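Local coordinates for protein 4,5-DOPA dioxygenase extradiol (Escherichia coli, PDB 2PW6) that opens the aromatic ring of L-DOPA between carbons 4 and 5 in vitro, as a metal-dependent extradiol dioxygenase of the LigB class whose physiological substrate is unknown, at residues 87-92 with 117-122; 147-152 with 237-242; 175-180 with 261-266; 198-203 with 214-219. One frame throughout, in Å; residues are numbered along the deposited sequence.

Interaction 1 of 4, residues 87-92 with 117-122. With ZN (zinc ion), chain C.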
loop_
_atom_site.group_PDB
_atom_site.type_symbol
_atom_site.label_atom_id
_atom_site.label_comp_id
_atom_site.label_asym_id
_atom_site.label_seq_id
_atom_site.Cartn_x
_atom_site.Cartn_y
_atom_site.Cartn_z
ATOM N N THR A 87 2.564 6.368 3.140
ATOM C CA THR A 87 2.232 6.672 4.559
ATOM C C THR A 87 3.454 7.139 5.446
ATOM O O THR A 87 4.617 7.009 5.069
ATOM C CB THR A 87 1.478 5.479 5.270
ATOM O OG1 THR A 87 2.395 4.423 5.595
ATOM C CG2 THR A 87 0.341 4.913 4.394
ATOM N N HIS A 88 3.179 7.678 6.623
ATOM C CA HIS A 88 4.254 8.127 7.533
ATOM C C HIS A 88 3.753 8.129 8.976
ATOM O O HIS A 88 2.831 8.855 9.323
ATOM C CB HIS A 88 4.796 9.506 7.115
ATOM C CG HIS A 88 5.921 10.009 7.968
ATOM N ND1 HIS A 88 7.170 9.411 7.998
ATOM C CD2 HIS A 88 5.990 11.072 8.811
ATOM C CE1 HIS A 88 7.952 10.086 8.821
ATOM N NE2 HIS A 88 7.261 11.096 9.324
ATOM N N TYR A 89 4.326 7.249 9.791
ATOM C CA TYR A 89 3.975 7.164 11.192
ATOM C C TYR A 89 5.265 7.051 12.006
ATOM O O TYR A 89 5.763 5.929 12.232
ATOM C CB TYR A 89 3.028 5.997 11.482
ATOM C CG TYR A 89 2.408 6.073 12.863
ATOM C CD1 TYR A 89 1.392 7.002 13.149
ATOM C CD2 TYR A 89 2.849 5.227 13.904
ATOM C CE1 TYR A 89 0.832 7.074 14.431
ATOM C CE2 TYR A 89 2.289 5.305 15.194
ATOM C CZ TYR A 89 1.279 6.233 15.446
ATOM O OH TYR A 89 0.707 6.303 16.715
ATOM N N PRO A 90 5.805 8.220 12.454
ATOM C CA PRO A 90 7.159 8.316 13.039
ATOM C C PRO A 90 7.176 8.025 14.542
ATOM O O PRO A 90 7.651 8.846 15.333
ATOM C CB PRO A 90 7.553 9.764 12.764
ATOM C CG PRO A 90 6.227 10.527 12.756
ATOM C CD PRO A 90 5.113 9.527 12.446
ATOM N N ALA A 91 6.657 6.863 14.923
ATOM C CA ALA A 91 6.655 6.442 16.296
ATOM C C ALA A 91 8.090 6.079 16.658
ATOM O O ALA A 91 8.828 5.552 15.807
ATOM C CB ALA A 91 5.731 5.242 16.487
ATOM N N PRO A 92 8.493 6.356 17.921
ATOM C CA PRO A 92 9.827 5.944 18.330
ATOM C C PRO A 92 9.861 4.440 18.545
ATOM O O PRO A 92 8.882 3.865 19.025
ATOM C CB PRO A 92 10.020 6.659 19.675
ATOM C CG PRO A 92 8.627 6.822 20.226
ATOM C CD PRO A 92 7.760 7.040 19.003
ATOM N N TRP A 117 9.435 -1.111 9.019
ATOM C CA TRP A 117 8.685 -1.407 7.772
ATOM C C TRP A 117 7.606 -0.363 7.559
ATOM O O TRP A 117 6.969 0.069 8.510
ATOM C CB TRP A 117 7.996 -2.768 7.861
ATOM C CG TRP A 117 8.894 -3.894 8.253
ATOM C CD1 TRP A 117 10.206 -4.111 7.826
ATOM C CD2 TRP A 117 8.581 -4.960 9.138
ATOM N NE1 TRP A 117 10.694 -5.253 8.405
ATOM C CE2 TRP A 117 9.727 -5.786 9.224
ATOM C CE3 TRP A 117 7.457 -5.293 9.893
ATOM C CZ2 TRP A 117 9.750 -6.923 10.000
ATOM C CZ3 TRP A 117 7.488 -6.417 10.658
ATOM C CH2 TRP A 117 8.604 -7.227 10.703
ATOM N N GLY A 118 7.360 0.036 6.326
ATOM C CA GLY A 118 6.230 0.933 6.075
ATOM C C GLY A 118 4.932 0.368 6.651
ATOM O O GLY A 118 4.715 -0.850 6.686
ATOM N N PHE A 119 4.078 1.262 7.146
ATOM C CA PHE A 119 2.756 0.894 7.622
ATOM C C PHE A 119 1.794 0.875 6.435
ATOM O O PHE A 119 1.731 1.840 5.680
ATOM C CB PHE A 119 2.269 1.900 8.675
ATOM C CG PHE A 119 2.997 1.808 9.993
ATOM C CD1 PHE A 119 2.529 0.978 11.005
ATOM C CD2 PHE A 119 4.156 2.539 10.214
ATOM C CE1 PHE A 119 3.189 0.878 12.222
ATOM C CE2 PHE A 119 4.843 2.441 11.440
ATOM C CZ PHE A 119 4.353 1.606 12.432
ATOM N N ASP A 120 1.068 -0.223 6.258
ATOM C CA ASP A 120 -0.095 -0.204 5.343
ATOM C C ASP A 120 -1.102 0.925 5.676
ATOM O O ASP A 120 -1.210 1.332 6.830
ATOM C CB ASP A 120 -0.795 -1.562 5.371
ATOM C CG ASP A 120 -1.152 -1.994 6.740
ATOM O OD1 ASP A 120 -0.276 -2.459 7.491
ATOM O OD2 ASP A 120 -2.329 -1.932 7.087
ATOM N N HIS A 121 -1.840 1.411 4.677
ATOM C CA HIS A 121 -2.841 2.460 4.907
ATOM C C HIS A 121 -3.820 2.175 6.036
ATOM O O HIS A 121 -4.171 3.081 6.818
ATOM C CB HIS A 121 -3.643 2.770 3.653
ATOM C CG HIS A 121 -3.181 3.996 2.954
ATOM N ND1 HIS A 121 -2.465 3.952 1.779
ATOM C CD2 HIS A 121 -3.303 5.312 3.279
ATOM C CE1 HIS A 121 -2.196 5.190 1.387
ATOM N NE2 HIS A 121 -2.677 6.031 2.289
ATOM N N GLY A 122 -4.265 0.926 6.100
ATOM C CA GLY A 122 -5.205 0.486 7.117
ATOM C C GLY A 122 -4.639 0.566 8.521
ATOM O O GLY A 122 -5.343 0.974 9.442
HETATM ZN ZN ZN C . -2.276 1.972 0.236
HETATM O O HOH W 1 4.706 3.943 6.581
#

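Interaction 2 of 4, residues 147-152 with 237-242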
loop_
_atom_site.group_PDB
_atom_site.type_symbol
_atom_site.label_atom_id
_atom_site.label_comp_id
_atom_site.label_asym_id
_atom_site.label_seq_id
_atom_site.Cartn_x
_atom_site.Cartn_y
_atom_site.Cartn_z
ATOM N N LYS A 147 3.417 -21.069 8.372
ATOM C CA LYS A 147 2.911 -21.713 9.562
ATOM C C LYS A 147 1.386 -21.775 9.556
ATOM O O LYS A 147 0.752 -20.856 9.047
ATOM C CB LYS A 147 3.403 -20.970 10.817
ATOM C CG LYS A 147 4.913 -21.056 11.050
ATOM C CD LYS A 147 5.397 -22.530 11.054
ATOM C CE LYS A 147 6.748 -22.677 11.724
ATOM N NZ LYS A 147 7.804 -21.975 10.962
ATOM N N PRO A 148 0.801 -22.860 10.129
ATOM C CA PRO A 148 -0.646 -22.990 10.180
ATOM C C PRO A 148 -1.280 -22.148 11.266
ATOM O O PRO A 148 -0.599 -21.698 12.196
ATOM C CB PRO A 148 -0.846 -24.491 10.500
ATOM C CG PRO A 148 0.401 -24.857 11.347
ATOM C CD PRO A 148 1.493 -24.053 10.696
ATOM N N ALA A 149 -2.601 -22.004 11.171
ATOM C CA ALA A 149 -3.411 -21.167 12.055
ATOM C C ALA A 149 -3.211 -21.395 13.561
ATOM O O ALA A 149 -3.304 -20.431 14.351
ATOM C CB ALA A 149 -4.909 -21.316 11.699
ATOM N N ALA A 150 -3.026 -22.667 13.936
ATOM C CA ALA A 150 -2.827 -23.107 15.307
ATOM C C ALA A 150 -1.531 -22.494 15.901
ATOM O O ALA A 150 -1.489 -22.076 17.054
ATOM C CB ALA A 150 -2.765 -24.651 15.348
ATOM N N TRP A 151 -0.510 -22.436 15.059
ATOM C CA TRP A 151 0.784 -21.877 15.369
ATOM C C TRP A 151 0.679 -20.361 15.653
ATOM O O TRP A 151 1.181 -19.863 16.675
ATOM C CB TRP A 151 1.739 -22.200 14.199
ATOM C CG TRP A 151 3.176 -21.899 14.474
ATOM C CD1 TRP A 151 4.145 -22.779 14.910
ATOM C CD2 TRP A 151 3.824 -20.622 14.331
ATOM N NE1 TRP A 151 5.354 -22.123 15.031
ATOM C CE2 TRP A 151 5.187 -20.803 14.683
ATOM C CE3 TRP A 151 3.386 -19.346 13.930
ATOM C CZ2 TRP A 151 6.116 -19.754 14.648
ATOM C CZ3 TRP A 151 4.312 -18.305 13.888
ATOM C CH2 TRP A 151 5.666 -18.519 14.251
ATOM N N HIS A 152 0.003 -19.634 14.766
ATOM C CA HIS A 152 -0.298 -18.227 15.004
ATOM C C HIS A 152 -1.108 -17.995 16.258
ATOM O O HIS A 152 -0.877 -17.005 16.952
ATOM C CB HIS A 152 -0.966 -17.622 13.792
ATOM C CG HIS A 152 -0.154 -17.791 12.548
ATOM N ND1 HIS A 152 0.981 -17.055 12.308
ATOM C CD2 HIS A 152 -0.273 -18.656 11.507
ATOM C CE1 HIS A 152 1.503 -17.423 11.150
ATOM N NE2 HIS A 152 0.763 -18.396 10.645
ATOM N N PRO A 237 -4.151 -12.229 12.157
ATOM C CA PRO A 237 -3.870 -11.307 13.232
ATOM C C PRO A 237 -4.793 -11.409 14.422
ATOM O O PRO A 237 -4.352 -11.146 15.548
ATOM C CB PRO A 237 -3.992 -9.925 12.553
ATOM C CG PRO A 237 -3.663 -10.175 11.173
ATOM C CD PRO A 237 -4.306 -11.490 10.885
ATOM N N LEU A 238 -6.051 -11.780 14.197
ATOM C CA LEU A 238 -6.993 -12.008 15.271
ATOM C C LEU A 238 -6.548 -13.131 16.203
ATOM O O LEU A 238 -6.805 -13.094 17.387
ATOM C CB LEU A 238 -8.400 -12.331 14.692
ATOM C CG LEU A 238 -9.481 -12.772 15.695
ATOM C CD1 LEU A 238 -9.706 -11.721 16.728
ATOM C CD2 LEU A 238 -10.810 -13.142 15.021
ATOM N N LEU A 239 -5.922 -14.155 15.639
ATOM C CA LEU A 239 -5.468 -15.287 16.410
ATOM C C LEU A 239 -4.353 -14.880 17.374
ATOM O O LEU A 239 -4.273 -15.425 18.461
ATOM C CB LEU A 239 -5.025 -16.404 15.466
ATOM C CG LEU A 239 -6.185 -16.941 14.583
ATOM C CD1 LEU A 239 -5.751 -18.195 13.837
ATOM C CD2 LEU A 239 -7.506 -17.206 15.403
ATOM N N TYR A 240 -3.510 -13.922 16.973
ATOM C CA TYR A 240 -2.491 -13.348 17.850
ATOM C C TYR A 240 -3.164 -12.759 19.081
ATOM O O TYR A 240 -2.726 -13.001 20.209
ATOM C CB TYR A 240 -1.633 -12.306 17.105
ATOM C CG TYR A 240 -0.642 -12.948 16.163
ATOM C CD1 TYR A 240 -1.057 -13.513 14.946
ATOM C CD2 TYR A 240 0.728 -13.017 16.497
ATOM C CE1 TYR A 240 -0.128 -14.124 14.069
ATOM C CE2 TYR A 240 1.658 -13.622 15.632
ATOM C CZ TYR A 240 1.225 -14.175 14.422
ATOM O OH TYR A 240 2.159 -14.782 13.598
ATOM N N VAL A 241 -4.256 -12.027 18.866
ATOM C CA VAL A 241 -5.047 -11.454 19.958
ATOM C C VAL A 241 -5.764 -12.548 20.746
ATOM O O VAL A 241 -5.637 -12.610 21.972
ATOM C CB VAL A 241 -6.050 -10.410 19.433
ATOM C CG1 VAL A 241 -7.016 -10.004 20.521
ATOM C CG2 VAL A 241 -5.311 -9.197 18.856
ATOM N N LEU A 242 -6.497 -13.435 20.070
ATOM C CA LEU A 242 -7.195 -14.510 20.797
ATOM C C LEU A 242 -6.268 -15.434 21.568
ATOM O O LEU A 242 -6.621 -15.903 22.654
ATOM C CB LEU A 242 -8.080 -15.354 19.883
ATOM C CG LEU A 242 -9.436 -14.850 19.402
ATOM C CD1 LEU A 242 -10.159 -16.048 18.794
ATOM C CD2 LEU A 242 -10.275 -14.167 20.509
#

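Interaction 3 of 4, residues 175-180 with 261-266. With ZN (zinc ion), chain D.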
loop_
_atom_site.group_PDB
_atom_site.type_symbol
_atom_site.label_atom_id
_atom_site.label_comp_id
_atom_site.label_asym_id
_atom_site.label_seq_id
_atom_site.Cartn_x
_atom_site.Cartn_y
_atom_site.Cartn_z
ATOM N N VAL A 175 -11.410 -9.967 9.286
ATOM C CA VAL A 175 -11.862 -11.349 9.322
ATOM C C VAL A 175 -12.648 -11.789 8.045
ATOM O O VAL A 175 -12.750 -13.014 7.753
ATOM C CB VAL A 175 -12.658 -11.656 10.606
ATOM C CG1 VAL A 175 -11.866 -11.211 11.830
ATOM C CG2 VAL A 175 -14.066 -10.991 10.575
ATOM N N VAL A 176 -13.139 -10.813 7.273
ATOM C CA VAL A 176 -13.629 -11.063 5.897
ATOM C C VAL A 176 -12.926 -10.153 4.919
ATOM O O VAL A 176 -12.971 -8.910 5.051
ATOM C CB VAL A 176 -15.210 -10.864 5.690
ATOM C CG1 VAL A 176 -15.609 -11.241 4.256
ATOM C CG2 VAL A 176 -16.025 -11.648 6.710
ATOM N N HIS A 177 -12.300 -10.756 3.907
ATOM C CA HIS A 177 -11.420 -9.967 3.089
ATOM C C HIS A 177 -11.188 -10.570 1.730
ATOM O O HIS A 177 -10.168 -11.238 1.488
ATOM C CB HIS A 177 -10.065 -9.713 3.822
ATOM C CG HIS A 177 -9.156 -8.781 3.080
ATOM N ND1 HIS A 177 -8.457 -9.167 1.944
ATOM C CD2 HIS A 177 -8.885 -7.464 3.274
ATOM C CE1 HIS A 177 -7.736 -8.133 1.527
ATOM N NE2 HIS A 177 -7.994 -7.088 2.302
ATOM N N ASN A 178 -12.111 -10.285 0.825
ATOM C CA ASN A 178 -12.030 -10.765 -0.543
ATOM C C ASN A 178 -12.289 -9.546 -1.385
ATOM O O ASN A 178 -13.414 -9.059 -1.412
ATOM C CB ASN A 178 -13.055 -11.881 -0.809
ATOM C CG ASN A 178 -12.821 -12.591 -2.156
ATOM O OD1 ASN A 178 -12.405 -11.966 -3.109
ATOM N ND2 ASN A 178 -13.046 -13.909 -2.204
ATOM N N LEU A 179 -11.228 -9.007 -2.001
ATOM C CA LEU A 179 -11.317 -7.739 -2.762
ATOM C C LEU A 179 -11.865 -7.940 -4.173
ATOM O O LEU A 179 -12.204 -6.989 -4.862
ATOM C CB LEU A 179 -9.965 -6.987 -2.769
ATOM C CG LEU A 179 -9.491 -6.588 -1.343
ATOM C CD1 LEU A 179 -8.298 -5.712 -1.383
ATOM C CD2 LEU A 179 -10.580 -5.890 -0.570
ATOM N N ARG A 180 -11.953 -9.197 -4.586
ATOM C CA ARG A 180 -12.670 -9.547 -5.800
ATOM C C ARG A 180 -14.190 -9.443 -5.665
ATOM O O ARG A 180 -14.876 -9.457 -6.673
ATOM C CB ARG A 180 -12.356 -10.968 -6.196
ATOM C CG ARG A 180 -10.933 -11.243 -6.478
ATOM C CD ARG A 180 -10.826 -12.724 -6.362
ATOM N NE ARG A 180 -9.472 -13.180 -6.495
ATOM C CZ ARG A 180 -9.016 -14.313 -5.982
ATOM N NH1 ARG A 180 -9.818 -15.127 -5.280
ATOM N NH2 ARG A 180 -7.740 -14.616 -6.181
ATOM N N GLY A 261 -20.046 -4.689 1.138
ATOM C CA GLY A 261 -20.499 -6.053 0.949
ATOM C C GLY A 261 -19.653 -7.135 1.600
ATOM O O GLY A 261 -20.197 -8.089 2.151
ATOM N N SER A 262 -18.328 -7.024 1.534
ATOM C CA SER A 262 -17.509 -8.074 2.162
ATOM C C SER A 262 -16.304 -7.637 3.017
ATOM O O SER A 262 -15.644 -8.484 3.578
ATOM C CB SER A 262 -17.081 -9.131 1.134
ATOM O OG SER A 262 -16.452 -8.483 0.071
ATOM N N LEU A 263 -16.022 -6.347 3.136
ATOM C CA LEU A 263 -14.964 -5.918 4.053
ATOM C C LEU A 263 -15.438 -5.923 5.505
ATOM O O LEU A 263 -16.079 -4.973 5.951
ATOM C CB LEU A 263 -14.421 -4.549 3.651
ATOM C CG LEU A 263 -13.070 -4.100 4.230
ATOM C CD1 LEU A 263 -11.892 -5.086 3.910
ATOM C CD2 LEU A 263 -12.763 -2.759 3.663
ATOM N N SER A 264 -15.117 -6.976 6.259
ATOM C CA SER A 264 -15.516 -6.966 7.675
ATOM C C SER A 264 -14.644 -6.094 8.609
ATOM O O SER A 264 -13.404 -6.103 8.552
ATOM C CB SER A 264 -15.723 -8.350 8.258
ATOM O OG SER A 264 -16.117 -8.208 9.616
HETATM N N MSE A 265 -15.340 -5.329 9.448
HETATM C CA MSE A 265 -14.726 -4.278 10.252
HETATM C C MSE A 265 -14.771 -4.674 11.714
HETATM O O MSE A 265 -14.507 -3.863 12.605
HETATM C CB MSE A 265 -15.430 -2.926 10.036
HETATM C CG MSE A 265 -15.214 -2.218 8.702
HETATM SE SE MSE A 265 -13.365 -1.999 8.008
HETATM C CE MSE A 265 -13.389 -0.136 7.487
ATOM N N LEU A 266 -15.113 -5.933 11.952
ATOM C CA LEU A 266 -15.116 -6.513 13.267
ATOM C C LEU A 266 -13.801 -6.310 14.044
ATOM O O LEU A 266 -12.768 -6.927 13.716
ATOM C CB LEU A 266 -15.416 -8.002 13.169
ATOM C CG LEU A 266 -15.485 -8.739 14.502
ATOM C CD1 LEU A 266 -16.612 -8.190 15.390
ATOM C CD2 LEU A 266 -15.713 -10.166 14.236
HETATM ZN ZN ZN D . -7.982 -10.874 0.918
HETATM O O HOH W 2 -12.204 -7.614 10.946
#

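Interaction 4 of 4, residues 198-203 with 214-219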
loop_
_atom_site.group_PDB
_atom_site.type_symbol
_atom_site.label_atom_id
_atom_site.label_comp_id
_atom_site.label_asym_id
_atom_site.label_seq_id
_atom_site.Cartn_x
_atom_site.Cartn_y
_atom_site.Cartn_z
ATOM N N ASN A 198 -18.776 -14.040 9.242
ATOM C CA ASN A 198 -18.555 -13.085 10.321
ATOM C C ASN A 198 -19.200 -13.495 11.644
ATOM O O ASN A 198 -18.581 -13.388 12.716
ATOM C CB ASN A 198 -19.052 -11.711 9.895
ATOM C CG ASN A 198 -18.385 -10.586 10.657
ATOM O OD1 ASN A 198 -17.188 -10.298 10.460
ATOM N ND2 ASN A 198 -19.153 -9.922 11.512
ATOM N N GLU A 199 -20.441 -13.989 11.563
ATOM C CA GLU A 199 -21.189 -14.415 12.746
ATOM C C GLU A 199 -20.599 -15.664 13.392
ATOM O O GLU A 199 -20.617 -15.793 14.598
ATOM C CB GLU A 199 -22.692 -14.599 12.404
ATOM C CG GLU A 199 -23.403 -13.273 12.021
ATOM C CD GLU A 199 -23.397 -12.239 13.140
ATOM O OE1 GLU A 199 -23.497 -12.616 14.325
ATOM O OE2 GLU A 199 -23.291 -11.033 12.844
ATOM N N TYR A 200 -20.097 -16.581 12.577
ATOM C CA TYR A 200 -19.309 -17.724 13.028
ATOM C C TYR A 200 -18.022 -17.289 13.747
ATOM O O TYR A 200 -17.559 -17.980 14.661
ATOM C CB TYR A 200 -18.956 -18.590 11.823
ATOM C CG TYR A 200 -17.978 -19.722 12.063
ATOM C CD1 TYR A 200 -18.352 -20.860 12.795
ATOM C CD2 TYR A 200 -16.684 -19.679 11.526
ATOM C CE1 TYR A 200 -17.465 -21.919 12.996
ATOM C CE2 TYR A 200 -15.782 -20.742 11.723
ATOM C CZ TYR A 200 -16.179 -21.856 12.457
ATOM O OH TYR A 200 -15.299 -22.919 12.648
ATOM N N VAL A 201 -17.445 -16.160 13.316
ATOM C CA VAL A 201 -16.309 -15.554 14.025
ATOM C C VAL A 201 -16.746 -15.078 15.422
ATOM O O VAL A 201 -16.286 -15.618 16.429
ATOM C CB VAL A 201 -15.561 -14.439 13.185
ATOM C CG1 VAL A 201 -14.642 -13.593 14.070
ATOM C CG2 VAL A 201 -14.747 -15.075 12.081
ATOM N N LYS A 202 -17.666 -14.116 15.461
ATOM C CA LYS A 202 -18.209 -13.574 16.699
ATOM C C LYS A 202 -18.752 -14.599 17.701
ATOM O O LYS A 202 -18.645 -14.389 18.919
ATOM C CB LYS A 202 -19.323 -12.585 16.374
ATOM C CG LYS A 202 -18.875 -11.369 15.595
ATOM C CD LYS A 202 -20.058 -10.554 15.145
ATOM C CE LYS A 202 -20.990 -10.207 16.292
ATOM N NZ LYS A 202 -22.031 -9.279 15.788
ATOM N N ALA A 203 -19.356 -15.685 17.206
ATOM C CA ALA A 203 -19.971 -16.699 18.085
ATOM C C ALA A 203 -18.923 -17.612 18.717
ATOM O O ALA A 203 -19.257 -18.494 19.525
ATOM C CB ALA A 203 -20.996 -17.544 17.318
ATOM N N HIS A 214 -10.157 -25.575 17.979
ATOM C CA HIS A 214 -10.773 -24.225 18.024
ATOM C C HIS A 214 -11.403 -23.893 16.666
ATOM O O HIS A 214 -10.722 -23.953 15.644
ATOM C CB HIS A 214 -9.735 -23.157 18.410
ATOM C CG HIS A 214 -10.315 -21.877 18.941
ATOM N ND1 HIS A 214 -11.265 -21.139 18.264
ATOM C CD2 HIS A 214 -10.045 -21.183 20.073
ATOM C CE1 HIS A 214 -11.572 -20.060 18.963
ATOM N NE2 HIS A 214 -10.847 -20.062 20.068
ATOM N N PRO A 215 -12.720 -23.568 16.654
ATOM C CA PRO A 215 -13.454 -23.145 15.452
ATOM C C PRO A 215 -12.780 -22.002 14.695
ATOM O O PRO A 215 -12.743 -22.016 13.467
ATOM C CB PRO A 215 -14.796 -22.660 16.024
ATOM C CG PRO A 215 -14.996 -23.489 17.208
ATOM C CD PRO A 215 -13.621 -23.607 17.823
ATOM N N LEU A 216 -12.228 -21.041 15.427
ATOM C CA LEU A 216 -11.561 -19.904 14.803
ATOM C C LEU A 216 -10.161 -20.242 14.316
ATOM O O LEU A 216 -9.603 -19.549 13.468
ATOM C CB LEU A 216 -11.567 -18.704 15.732
ATOM C CG LEU A 216 -12.964 -18.192 16.085
ATOM C CD1 LEU A 216 -12.877 -16.798 16.704
ATOM C CD2 LEU A 216 -13.887 -18.151 14.867
ATOM N N VAL A 217 -9.609 -21.333 14.833
ATOM C CA VAL A 217 -8.343 -21.852 14.336
ATOM C C VAL A 217 -8.608 -22.683 13.089
ATOM O O VAL A 217 -7.851 -22.626 12.134
ATOM C CB VAL A 217 -7.601 -22.688 15.417
ATOM C CG1 VAL A 217 -6.542 -23.608 14.798
ATOM C CG2 VAL A 217 -6.999 -21.761 16.458
ATOM N N ASN A 218 -9.687 -23.467 13.129
ATOM C CA ASN A 218 -10.135 -24.288 11.994
ATOM C C ASN A 218 -11.130 -23.520 11.115
ATOM O O ASN A 218 -12.117 -24.096 10.648
ATOM C CB ASN A 218 -10.805 -25.588 12.495
ATOM C CG ASN A 218 -9.844 -26.502 13.245
ATOM O OD1 ASN A 218 -8.849 -26.981 12.699
ATOM N ND2 ASN A 218 -10.159 -26.766 14.499
ATOM N N TYR A 219 -10.874 -22.230 10.899
ATOM C CA TYR A 219 -11.848 -21.333 10.265
ATOM C C TYR A 219 -12.204 -21.764 8.826
ATOM O O TYR A 219 -13.315 -21.555 8.379
ATOM C CB TYR A 219 -11.396 -19.861 10.329
ATOM C CG TYR A 219 -10.246 -19.555 9.400
ATOM C CD1 TYR A 219 -10.449 -18.880 8.192
ATOM C CD2 TYR A 219 -8.953 -19.960 9.712
ATOM C CE1 TYR A 219 -9.377 -18.606 7.327
ATOM C CE2 TYR A 219 -7.890 -19.696 8.861
ATOM C CZ TYR A 219 -8.096 -19.016 7.674
ATOM O OH TYR A 219 -7.003 -18.774 6.832
#

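Interaction 1 of 4, residues 87-92 with 117-122
Thr87 and Phe119 are joined by a hydrogen bond in which Thr87 OG1 donates to the backbone O of Phe119 at 2.7 Å. This bond ties the loop before helix 95-105 to the lead-in of helix 121-130 in the LigB-type catalytic domain. OG1 stands between the backbone N and carbonyl carbon of Thr87 (chi1 76°), which turns it to Phe119 O, in the plane of that carbonyl and along a lone pair. The same OG1 accepts from a water at 2.6 Å, and this water accepts from Phe119 N, so the hydroxyl holds Phe119 O directly and Phe119 N through the water. The threonine methyl CG2, anti to the carbonyl carbon, sits 3.7 Å from the centroid of the His121 ring, 4° off its normal, a CH-pi contact over the face. The edge of the Tyr89 ring meets the face of Phe119 in a T-shaped pair, planes at 77°. Tyr89 CB packs 3.9 Å from Phe119 CD2, while the phenol OH is bonded to Tyr131 O. Beneath this shell, Asp120 is the N-cap of helix 121-130; its OD2 takes the N-H of Ser123 and its OD1 pairs with Ser55, near the zinc ligands His22 and His57. On the rim of His121 lies another zinc ion, shared with His121 of the second subunit and held in the ring plane by ND1 at 2.5 Å.

Interaction 2 of 4, residues 147-152 with 237-242
His152 meets Tyr240 where the first turn of helix 149-159 packs against helix 236-243, two neighbouring helices on the central sheet of the LigB-type fold, both residues touching Ile143 of strand 138-144. His152 CB sits above the rim of the Tyr240 ring, 3.6 Å from Tyr240 CE1, on the face over which the His152 carbonyl O also stands. With CG anti to the carbonyl carbon (chi1 -56°), the imidazole runs along to the end of the tyrosine, where His152 ND1 and Tyr240 OH are 2.9 Å apart in a nearly straight hydrogen bond (164°) that either partner could donate. The hydroxyl lies in the imidazole plane, and the two rings meet rim to rim. On the far side of the ring, NE2 gives a hydrogen bond back to Lys147 O from above its carbonyl plane, and Trp151 CE3 lies over one imidazole face, toward its rim. Both ring nitrogens are therefore engaged, which fixes the rotation of the ring. An alanine here would end both bonds, and is likely to leave the buried Tyr240 hydroxyl without its imidazole mate and a gap over the rim of the phenol. One turn earlier, Leu239 CD1 packs 3.4 Å from Ala149 O and 3.9 Å from Ala149 CB.

Interaction 3 of 4, residues 175-180 with 261-266
Val176 and Ser264 make the tight part of this buried contact beside the metal centre of the LigB-type dioxygenase fold, where the loop after strand 167-173 runs nearly antiparallel to residues 262-266. Ser264 N donates to Val176 O at 3.1 Å. Alongside, Val176 CB and Ser264 CB are 3.6 Å apart. Ser262 and Leu263 form a classic beta bulge against strand 258-259. Val175 CG2 reaches Leu266 CD2 at 4.1 Å and lies by the Ser264 hydroxyl, itself paired with Asn198. A water completes this end, accepting from Val175 N and donating to the carbonyls of Ser264 and Leu266. Toward exposed Arg180 the packing thins, and Leu179 and Arg180 turn instead to Thr87 and His88 of the second subunit. His177, an established zinc-binding residue, stands between. With its ring anti to the backbone N (chi1 -174°), His177 CD2 is 3.9 Å from Leu263 CD1. His177 ND1 at 2.0 Å and His177 O at 2.3 Å chelate a zinc separate from the ion of His22, His57 and His234, though the ring stacks on His234; NE2 bonds Asp86 of the second subunit. A buried seam of one backbone bond, valine packing and serine hydroxyls thus presents a metal-binding histidine whose two ring nitrogens both have partners.

Interaction 4 of 4, residues 198-203 with 214-219
Tyr200 extends its ring from helix 192-202 with CG opposite the backbone N (chi1 172°), a setting that carries the phenol across to Pro215. Leu216 answers with CG opposite its own carbonyl carbon (chi1 -62°), which turns its methyls back to the helix. The motif is the last turn of helix 192-202 of the LigB-type fold packed against a turn of helical backbone angles, residues 215-217, in the connection that leads on to helix 225-228. The phenol crosses the proline at about a right angle: Tyr200 CZ is 3.9 Å from Pro215 CB, and Tyr200 OH gives a weak hydrogen bond to Pro215 O at 2.8 Å. Leu216 packs next to it against the helix, CD2 lying 3.6 Å from Val201 CA and CD1 3.6 Å from Val201 O, so that the leucine grips the helix backbone as much as its side chains; CD2 also meets Val201 CG2 at 4.2 Å. A leucine in place of Tyr200 would remove the hydroxyl and is likely to leave Pro215 O without this donor and the proline ring less covered. Behind the turn, Leu216 packs on Leu242 of helix 236-243, and its backbone O is bonded to Tyr235 OH. The turn is also braced from within, since Leu216 N donates to His214 ND1, at 3.0 Å and near the plane of the imidazole.

The four contacts grade from metal chemistry to plain packing. Interactions 1 and 3 are both buried and carry zinc-binding histidines. Their centres lie 22 Å apart without touching within the chain, but across the dimer Leu179 and Arg180 of one subunit pack on Thr87 and His88 of the other. Interaction 1 relies on a hydroxyl, a water and aromatic faces, interaction 3 on a single antiparallel-type backbone bond, valine packing and a water. Interaction 2, buried between helices and away from the other subunit, trades metal for an imidazole-phenol bond. Interaction 4, only partly buried and largely apolar, touches interactions 2 and 3, through Leu216 on Leu242 and Val201 on Leu266, and is nested in the loops they close.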